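Local coordinates for protein polysaccharide deacetylase (PDB 6DQ3) that removes N-acetyl groups from the cell wall linkage unit of streptococcal rhamnopolysaccharides, as a zinc-dependent carbohydrate esterase of family 4, at residues P145-K156 against T180-Y190. Sequence-based numbering, arbitrary orientation.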
loop_
_atom_site.group_PDB
_atom_site.type_symbol
_atom_site.label_atom_id
_atom_site.label_comp_id
_atom_site.label_asym_id
_atom_site.label_seq_id
_atom_site.Cartn_x
_atom_site.Cartn_y
_atom_site.Cartn_z
ATOM N N PRO A 145 -19.916 -10.698 10.176
ATOM C CA PRO A 145 -18.650 -10.882 10.911
ATOM C C PRO A 145 -17.897 -12.140 10.515
ATOM O O PRO A 145 -16.668 -12.103 10.389
ATOM C CB PRO A 145 -19.103 -10.926 12.379
ATOM C CG PRO A 145 -20.365 -10.102 12.400
ATOM C CD PRO A 145 -21.047 -10.387 11.075
ATOM N N ASP A 146 -18.598 -13.258 10.314
ATOM C CA ASP A 146 -17.914 -14.488 9.924
ATOM C C ASP A 146 -17.233 -14.338 8.566
ATOM O O ASP A 146 -16.136 -14.868 8.353
ATOM C CB ASP A 146 -18.894 -15.660 9.894
ATOM C CG ASP A 146 -19.282 -16.131 11.274
ATOM O OD1 ASP A 146 -18.675 -15.670 12.264
ATOM O OD2 ASP A 146 -20.198 -16.971 11.370
ATOM N N VAL A 147 -17.870 -13.627 7.630
ATOM C CA VAL A 147 -17.296 -13.488 6.296
ATOM C C VAL A 147 -16.118 -12.520 6.318
ATOM O O VAL A 147 -15.093 -12.755 5.665
ATOM C CB VAL A 147 -18.374 -13.053 5.287
ATOM C CG1 VAL A 147 -17.744 -12.747 3.938
ATOM C CG2 VAL A 147 -19.436 -14.138 5.142
ATOM N N GLN A 148 -16.241 -11.415 7.063
ATOM C CA GLN A 148 -15.104 -10.515 7.217
ATOM C C GLN A 148 -13.910 -11.251 7.806
ATOM O O GLN A 148 -12.767 -11.042 7.378
ATOM C CB GLN A 148 -15.468 -9.325 8.103
ATOM C CG GLN A 148 -16.491 -8.376 7.529
ATOM C CD GLN A 148 -16.475 -7.031 8.227
ATOM O OE1 GLN A 148 -15.446 -6.356 8.273
ATOM N NE2 GLN A 148 -17.614 -6.638 8.785
ATOM N N THR A 149 -14.150 -12.115 8.794
ATOM C CA THR A 149 -13.062 -12.890 9.376
ATOM C C THR A 149 -12.401 -13.768 8.316
ATOM O O THR A 149 -11.174 -13.761 8.166
ATOM C CB THR A 149 -13.585 -13.727 10.544
ATOM O OG1 THR A 149 -14.230 -12.876 11.504
ATOM C CG2 THR A 149 -12.449 -14.466 11.229
ATOM N N THR A 150 -13.204 -14.507 7.546
ATOM C CA THR A 150 -12.650 -15.371 6.505
ATOM C C THR A 150 -11.851 -14.565 5.485
ATOM O O THR A 150 -10.724 -14.931 5.135
ATOM C CB THR A 150 -13.778 -16.142 5.815
ATOM O OG1 THR A 150 -14.475 -16.940 6.780
ATOM C CG2 THR A 150 -13.236 -17.047 4.707
ATOM N N GLU A 151 -12.418 -13.457 5.002
ATOM C CA GLU A 151 -11.760 -12.675 3.960
ATOM C C GLU A 151 -10.430 -12.107 4.438
ATOM O O GLU A 151 -9.470 -12.014 3.663
ATOM C CB GLU A 151 -12.679 -11.547 3.498
ATOM C CG GLU A 151 -13.807 -11.998 2.590
ATOM C CD GLU A 151 -13.322 -12.349 1.194
ATOM O OE1 GLU A 151 -12.190 -11.966 0.827
ATOM O OE2 GLU A 151 -14.079 -13.010 0.458
ATOM N N MET A 152 -10.352 -11.712 5.705
ATOM C CA MET A 152 -9.135 -11.122 6.239
ATOM C C MET A 152 -8.168 -12.168 6.773
ATOM O O MET A 152 -6.955 -11.924 6.801
ATOM C CB MET A 152 -9.480 -10.129 7.354
ATOM C CG MET A 152 -10.088 -8.822 6.849
ATOM S SD MET A 152 -10.262 -7.580 8.151
ATOM C CE MET A 152 -11.886 -7.994 8.802
ATOM N N LYS A 153 -8.676 -13.325 7.197
ATOM C CA LYS A 153 -7.843 -14.364 7.787
ATOM C C LYS A 153 -7.248 -15.296 6.739
ATOM O O LYS A 153 -6.049 -15.588 6.777
ATOM C CB LYS A 153 -8.656 -15.195 8.786
ATOM C CG LYS A 153 -7.907 -16.398 9.354
ATOM C CD LYS A 153 -8.792 -17.203 10.298
ATOM C CE LYS A 153 -7.976 -18.137 11.186
ATOM N NZ LYS A 153 -7.090 -19.039 10.404
ATOM N N ASP A 154 -8.081 -15.798 5.824
ATOM C CA ASP A 154 -7.608 -16.778 4.853
ATOM C C ASP A 154 -6.557 -16.178 3.930
ATOM O O ASP A 154 -5.653 -16.887 3.474
ATOM C CB ASP A 154 -8.777 -17.318 4.027
ATOM C CG ASP A 154 -9.658 -18.281 4.801
ATOM O OD1 ASP A 154 -9.347 -18.595 5.970
ATOM O OD2 ASP A 154 -10.670 -18.728 4.223
ATOM N N SER A 155 -6.675 -14.885 3.627
ATOM C CA SER A 155 -5.695 -14.221 2.777
ATOM C C SER A 155 -4.377 -14.017 3.512
ATOM O O SER A 155 -3.305 -14.200 2.929
ATOM C CB SER A 155 -6.258 -12.887 2.294
ATOM O OG SER A 155 -6.762 -12.132 3.383
ATOM N N LYS A 156 -4.436 -13.645 4.794
ATOM C CA LYS A 156 -3.220 -13.547 5.593
ATOM C C LYS A 156 -2.529 -14.899 5.692
ATOM O O LYS A 156 -1.305 -14.999 5.547
ATOM C CB LYS A 156 -3.544 -13.012 6.990
ATOM C CG LYS A 156 -2.390 -13.153 7.987
ATOM C CD LYS A 156 -2.626 -12.325 9.244
ATOM C CE LYS A 156 -1.724 -12.754 10.397
ATOM N NZ LYS A 156 -0.277 -12.703 10.067
ATOM N N THR A 180 -16.880 -3.390 13.305
ATOM C CA THR A 180 -16.628 -4.828 13.267
ATOM C C THR A 180 -15.351 -5.153 12.495
ATOM O O THR A 180 -14.546 -5.983 12.936
ATOM C CB THR A 180 -17.837 -5.542 12.653
ATOM O OG1 THR A 180 -18.939 -5.500 13.573
ATOM C CG2 THR A 180 -17.505 -6.984 12.320
ATOM N N THR A 181 -15.154 -4.523 11.334
ATOM C CA THR A 181 -13.927 -4.749 10.571
ATOM C C THR A 181 -12.695 -4.544 11.448
ATOM O O THR A 181 -11.776 -5.371 11.463
ATOM C CB THR A 181 -13.862 -3.807 9.363
ATOM O OG1 THR A 181 -15.095 -3.839 8.638
ATOM C CG2 THR A 181 -12.710 -4.194 8.428
ATOM N N LEU A 182 -12.656 -3.430 12.183
ATOM C CA LEU A 182 -11.460 -3.088 12.944
ATOM C C LEU A 182 -11.284 -4.003 14.147
ATOM O O LEU A 182 -10.154 -4.356 14.504
ATOM C CB LEU A 182 -11.530 -1.632 13.386
ATOM C CG LEU A 182 -11.748 -0.637 12.248
ATOM C CD1 LEU A 182 -11.967 0.757 12.832
ATOM C CD2 LEU A 182 -10.589 -0.651 11.265
ATOM N N GLN A 183 -12.386 -4.392 14.794
ATOM C CA GLN A 183 -12.284 -5.339 15.896
ATOM C C GLN A 183 -11.735 -6.673 15.405
ATOM O O GLN A 183 -10.864 -7.271 16.044
ATOM C CB GLN A 183 -13.653 -5.518 16.566
ATOM C CG GLN A 183 -14.212 -4.242 17.212
ATOM C CD GLN A 183 -15.720 -4.285 17.434
ATOM O OE1 GLN A 183 -16.380 -5.277 17.130
ATOM N NE2 GLN A 183 -16.267 -3.201 17.968
ATOM N N ILE A 184 -12.210 -7.139 14.247
ATOM C CA ILE A 184 -11.755 -8.419 13.716
ATOM C C ILE A 184 -10.287 -8.334 13.305
ATOM O O ILE A 184 -9.486 -9.219 13.627
ATOM C CB ILE A 184 -12.645 -8.852 12.536
ATOM C CG1 ILE A 184 -14.047 -9.220 13.032
ATOM C CG2 ILE A 184 -12.010 -10.020 11.797
ATOM C CD1 ILE A 184 -15.061 -9.450 11.922
ATOM N N ALA A 185 -9.917 -7.277 12.580
ATOM C CA ALA A 185 -8.528 -7.126 12.159
ATOM C C ALA A 185 -7.589 -7.202 13.355
ATOM O O ALA A 185 -6.530 -7.835 13.286
ATOM C CB ALA A 185 -8.345 -5.807 11.410
ATOM N N ALA A 186 -7.974 -6.581 14.473
ATOM C CA ALA A 186 -7.143 -6.633 15.672
ATOM C C ALA A 186 -7.024 -8.057 16.199
ATOM O O ALA A 186 -5.928 -8.503 16.565
ATOM C CB ALA A 186 -7.725 -5.711 16.745
ATOM N N ARG A 187 -8.140 -8.793 16.238
ATOM C CA ARG A 187 -8.120 -10.152 16.771
ATOM C C ARG A 187 -7.325 -11.095 15.880
ATOM O O ARG A 187 -6.809 -12.114 16.360
ATOM C CB ARG A 187 -9.546 -10.680 16.936
ATOM C CG ARG A 187 -10.289 -10.123 18.135
ATOM C CD ARG A 187 -11.516 -10.965 18.478
ATOM N NE ARG A 187 -12.489 -11.004 17.390
ATOM C CZ ARG A 187 -13.517 -10.168 17.273
ATOM N NH1 ARG A 187 -13.712 -9.219 18.178
ATOM N NH2 ARG A 187 -14.349 -10.283 16.247
ATOM N N LEU A 188 -7.231 -10.790 14.590
ATOM C CA LEU A 188 -6.438 -11.572 13.654
ATOM C C LEU A 188 -4.968 -11.169 13.653
ATOM O O LEU A 188 -4.219 -11.630 12.790
ATOM C CB LEU A 188 -7.011 -11.431 12.245
ATOM C CG LEU A 188 -8.424 -11.969 12.030
ATOM C CD1 LEU A 188 -8.905 -11.675 10.626
ATOM C CD2 LEU A 188 -8.450 -13.466 12.313
ATOM N N ASN A 189 -4.556 -10.311 14.584
ATOM C CA ASN A 189 -3.162 -9.934 14.793
ATOM C C ASN A 189 -2.607 -9.051 13.682
ATOM O O ASN A 189 -1.390 -9.018 13.468
ATOM C CB ASN A 189 -2.288 -11.180 14.981
ATOM C CG ASN A 189 -2.589 -11.918 16.292
ATOM O OD1 ASN A 189 -2.781 -13.137 16.307
ATOM N ND2 ASN A 189 -2.633 -11.174 17.392
ATOM N N TYR A 190 -3.467 -8.332 12.965
ATOM C CA TYR A 190 -2.997 -7.222 12.151
ATOM C C TYR A 190 -2.512 -6.090 13.047
ATOM O O TYR A 190 -3.114 -5.798 14.080
ATOM C CB TYR A 190 -4.109 -6.712 11.245
ATOM C CG TYR A 190 -4.374 -7.592 10.058
ATOM C CD1 TYR A 190 -3.540 -7.558 8.950
ATOM C CD2 TYR A 190 -5.458 -8.450 10.038
ATOM C CE1 TYR A 190 -3.781 -8.358 7.857
ATOM C CE2 TYR A 190 -5.707 -9.251 8.961
ATOM C CZ TYR A 190 -4.864 -9.202 7.865
ATOM O OH TYR A 190 -5.106 -10.003 6.777
HETATM O O HOH W 1 -13.657 -12.954 14.339
#
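Ile-184 fits as a knob into a hole formed by Pro-145, Gln-148, Thr-149 and Met-152. With CG1 anti to the carbonyl carbon (chi1 -69°) and the chain extended beyond it, CD1 comes within 3.5 Å of Pro-145 O. Its other branch, CG2, meets Met-152 CE at 3.6 Å. The Met-152 chain runs extended to SD and then bends at chi3 (-88°). The bend turns CE to Ile-184 and Thr-181, while SD packs on Ala-185 CB.

Thr-149 OG1 donates to Pro-145 O, from the opposite face of that carbonyl to Thr-149 N. The same hydroxyl accepts from a water that is weakly bonded to Arg-187 NH2. Nearby, Gln-148 OE1 lies 2.6 Å from Thr-181 OG1, and Asn-178 OD1 competes for the same proton.

At the other end Leu-188 CD1 reaches Met-152 CB at 3.7 Å, and CD2 of Leu-188 packs on Lys-153 CB. Tyr-190 OH donates to Met-152 O, 2.7 Å away and in the carbonyl plane. Lys-156 CD lies over one ring face, near the rim, and Lys-156 NZ forms a salt bridge with Asp-160. Met-152 and Tyr-190 also touch Ile-170.

A Schellman motif with Asn-189 as C-prime residue ends helix 179-187. The axes of helical segments 145-156 and 180-187 approach to 9.8 Å and cross at -45°. Helix 145-162 thus packs against the helix of a beta-alpha-beta crossover, between parallel strands 169-171 and 192-198 of the deacetylase domain.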